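Local coordinates for anti-cleavage anti-greA transcription factor gfh1 (Thermus thermophilus, PDB 2F23), which inhibits all catalytic activities of RNA polymerase by partly occluding its substrate-binding site and preventing NTP binding, in a pH-switched manner, at residues A[105-110]-A[119-124]. Numbering follows the deposited sequence.
Sequences VSPAEA and ISDASP
V105 and S120 form the last parallel bridge between strand 99-105 and the edge strand 117-120 of the C-terminal domain's mixed sheet. V105 uses both of its backbone polar groups: its N donates to I119 O in the strand at 2.8 Å, and its O accepts from D121 N, just beyond the strand, at 2.9 Å. A CA-H...O contact from S120 CA to V105 O, 3.4 Å long, lies between the two hydrogen bonds.

Beyond the bridge, S120 packs against P107, the first residue of the 3-10 segment 107-109, and against A110 just after it. With OG anti to the backbone N (chi1 167°), the hydroxyl lies against the P107 ring, 3.3 Å from P107 CG, while S120 CB meets the A110 methyl. The same OG accepts from A122 N, making an ST turn, and A122 CB touches P107 CG at 4.0 Å. D121 crosses the proline at a slant: chi1 of 62° carries the carboxylate back toward 105-107, where D121 OD2 comes to 3.4 Å from P107 CD. Its other oxygen, OD1, takes a hydrogen bond from a water that also binds S106 OG, linking the two loops through solvent.

S120 O, at the start of the type I turn 120-123, is gripped by both N and OG of S123. S123 OG, 2.8 Å from S120 O, also caps G126 N. The whole is a parallel strand pair running out into a 3-10 turn on one side and, on the other, a type I turn whose last residue, S123, is the N-cap of helix 124-129.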
ATOM      1  N   VAL A 105      19.743  -7.754   2.184  1.00  9.78           N
ATOM      2  CA  VAL A 105      21.069  -8.254   2.527  1.00 11.24           C
ATOM      3  C   VAL A 105      21.006  -9.703   2.987  1.00 10.84           C
ATOM      4  O   VAL A 105      19.925 -10.270   3.133  1.00 11.34           O
ATOM      5  CB  VAL A 105      21.700  -7.410   3.658  1.00 11.20           C
ATOM      6  CG1 VAL A 105      21.868  -5.962   3.199  1.00 11.99           C
ATOM      7  CG2 VAL A 105      20.816  -7.459   4.902  1.00 10.01           C
ATOM      8  N   SER A 106      22.166 -10.307   3.206  1.00 12.38           N
ATOM      9  CA  SER A 106      22.190 -11.682   3.683  1.00 11.89           C
ATOM     10  C   SER A 106      21.688 -11.695   5.121  1.00 12.69           C
ATOM     11  O   SER A 106      21.779 -10.693   5.830  1.00 13.44           O
ATOM     12  CB  SER A 106      23.606 -12.256   3.609  1.00 15.84           C
ATOM     13  OG  SER A 106      23.989 -12.450   2.259  1.00 23.03           O
ATOM     14  N   PRO A 107      21.139 -12.831   5.571  1.00 12.05           N
ATOM     15  CA  PRO A 107      20.617 -12.962   6.933  1.00 13.63           C
ATOM     16  C   PRO A 107      21.531 -12.416   8.028  1.00 13.06           C
ATOM     17  O   PRO A 107      21.069 -11.734   8.939  1.00 15.53           O
ATOM     18  CB  PRO A 107      20.385 -14.463   7.060  1.00 14.33           C
ATOM     19  CG  PRO A 107      19.936 -14.826   5.683  1.00 13.84           C
ATOM     20  CD  PRO A 107      20.932 -14.080   4.812  1.00 14.82           C
ATOM     21  N   ALA A 108      22.823 -12.707   7.922  1.00 14.31           N
ATOM     22  CA  ALA A 108      23.798 -12.266   8.910  1.00 14.92           C
ATOM     23  C   ALA A 108      24.010 -10.754   8.965  1.00 15.71           C
ATOM     24  O   ALA A 108      24.574 -10.241   9.930  1.00 14.65           O
ATOM     25  CB  ALA A 108      25.129 -12.961   8.660  1.00 14.80           C
ATOM     26  N   GLU A 109      23.551 -10.043   7.941  1.00 16.00           N
ATOM     27  CA  GLU A 109      23.715  -8.591   7.883  1.00 17.26           C
ATOM     28  C   GLU A 109      22.452  -7.804   8.234  1.00 16.85           C
ATOM     29  O   GLU A 109      22.467  -6.572   8.258  1.00 17.66           O
ATOM     30  CB  GLU A 109      24.187  -8.181   6.484  1.00 19.41           C
ATOM     31  CG  GLU A 109      25.614  -8.589   6.156  1.00 22.88           C
ATOM     32  CD  GLU A 109      25.919  -8.486   4.673  1.00 24.43           C
ATOM     33  OE1 GLU A 109      25.460  -9.360   3.910  1.00 27.30           O
ATOM     34  OE2 GLU A 109      26.611  -7.528   4.266  1.00 27.08           O
ATOM     35  N   ALA A 110      21.363  -8.507   8.516  1.00 14.97           N
ATOM     36  CA  ALA A 110      20.101  -7.844   8.838  1.00 14.75           C
ATOM     37  C   ALA A 110      20.158  -6.908  10.046  1.00 15.93           C
ATOM     38  O   ALA A 110      20.801  -7.211  11.054  1.00 16.78           O
ATOM     39  CB  ALA A 110      19.009  -8.887   9.046  1.00 16.08           C
ATOM     40  N   ILE A 119      17.249  -5.581   5.441  1.00 11.74           N
ATOM     41  CA  ILE A 119      16.334  -6.707   5.542  1.00 12.34           C
ATOM     42  C   ILE A 119      16.932  -7.985   4.974  1.00 12.64           C
ATOM     43  O   ILE A 119      17.457  -7.994   3.863  1.00 10.55           O
ATOM     44  CB  ILE A 119      15.034  -6.377   4.786  1.00 14.27           C
ATOM     45  CG1 ILE A 119      14.456  -5.067   5.319  1.00 17.40           C
ATOM     46  CG2 ILE A 119      14.025  -7.508   4.928  1.00 16.17           C
ATOM     47  CD1 ILE A 119      13.279  -4.572   4.534  1.00 20.71           C
ATOM     48  N   SER A 120      16.841  -9.065   5.744  1.00 10.63           N
ATOM     49  CA  SER A 120      17.361 -10.356   5.315  1.00 10.30           C
ATOM     50  C   SER A 120      16.585 -10.868   4.111  1.00 10.96           C
ATOM     51  O   SER A 120      15.357 -10.800   4.091  1.00 10.37           O
ATOM     52  CB  SER A 120      17.249 -11.365   6.459  1.00 10.00           C
ATOM     53  OG  SER A 120      17.463 -12.689   5.998  1.00 13.05           O
ATOM     54  N   ASP A 121      17.295 -11.379   3.108  1.00 10.76           N
ATOM     55  CA  ASP A 121      16.627 -11.897   1.926  1.00 11.27           C
ATOM     56  C   ASP A 121      15.839 -13.170   2.229  1.00 11.05           C
ATOM     57  O   ASP A 121      15.047 -13.618   1.408  1.00 12.10           O
ATOM     58  CB  ASP A 121      17.632 -12.137   0.782  1.00 13.54           C
ATOM     59  CG  ASP A 121      18.699 -13.165   1.120  1.00 16.74           C
ATOM     60  OD1 ASP A 121      19.540 -13.430   0.232  1.00 19.28           O
ATOM     61  OD2 ASP A 121      18.717 -13.702   2.246  1.00 16.71           O
ATOM     62  N   ALA A 122      16.035 -13.728   3.421  1.00 12.25           N
ATOM     63  CA  ALA A 122      15.332 -14.943   3.827  1.00 12.58           C
ATOM     64  C   ALA A 122      14.088 -14.644   4.669  1.00 12.40           C
ATOM     65  O   ALA A 122      13.294 -15.542   4.968  1.00 13.39           O
ATOM     66  CB  ALA A 122      16.277 -15.853   4.602  1.00 13.59           C
ATOM     67  N   SER A 123      13.921 -13.381   5.055  1.00 11.00           N
ATOM     68  CA  SER A 123      12.771 -12.980   5.858  1.00 12.03           C
ATOM     69  C   SER A 123      11.541 -12.840   4.967  1.00 10.98           C
ATOM     70  O   SER A 123      11.656 -12.760   3.747  1.00 10.65           O
ATOM     71  CB  SER A 123      13.044 -11.639   6.537  1.00 10.68           C
ATOM     72  OG  SER A 123      13.050 -10.585   5.585  1.00 11.33           O
ATOM     73  N   PRO A 124      10.341 -12.814   5.566  1.00 12.99           N
ATOM     74  CA  PRO A 124       9.131 -12.677   4.752  1.00 11.42           C
ATOM     75  C   PRO A 124       9.170 -11.433   3.860  1.00 11.62           C
ATOM     76  O   PRO A 124       8.771 -11.484   2.703  1.00 12.24           O
ATOM     77  CB  PRO A 124       8.023 -12.612   5.799  1.00 13.47           C
ATOM     78  CG  PRO A 124       8.545 -13.532   6.866  1.00 13.16           C
ATOM     79  CD  PRO A 124       9.998 -13.109   6.971  1.00 14.03           C
TER
HETATM   80  O   HOH W   1      21.996 -14.497   1.194  1.00 22.56           O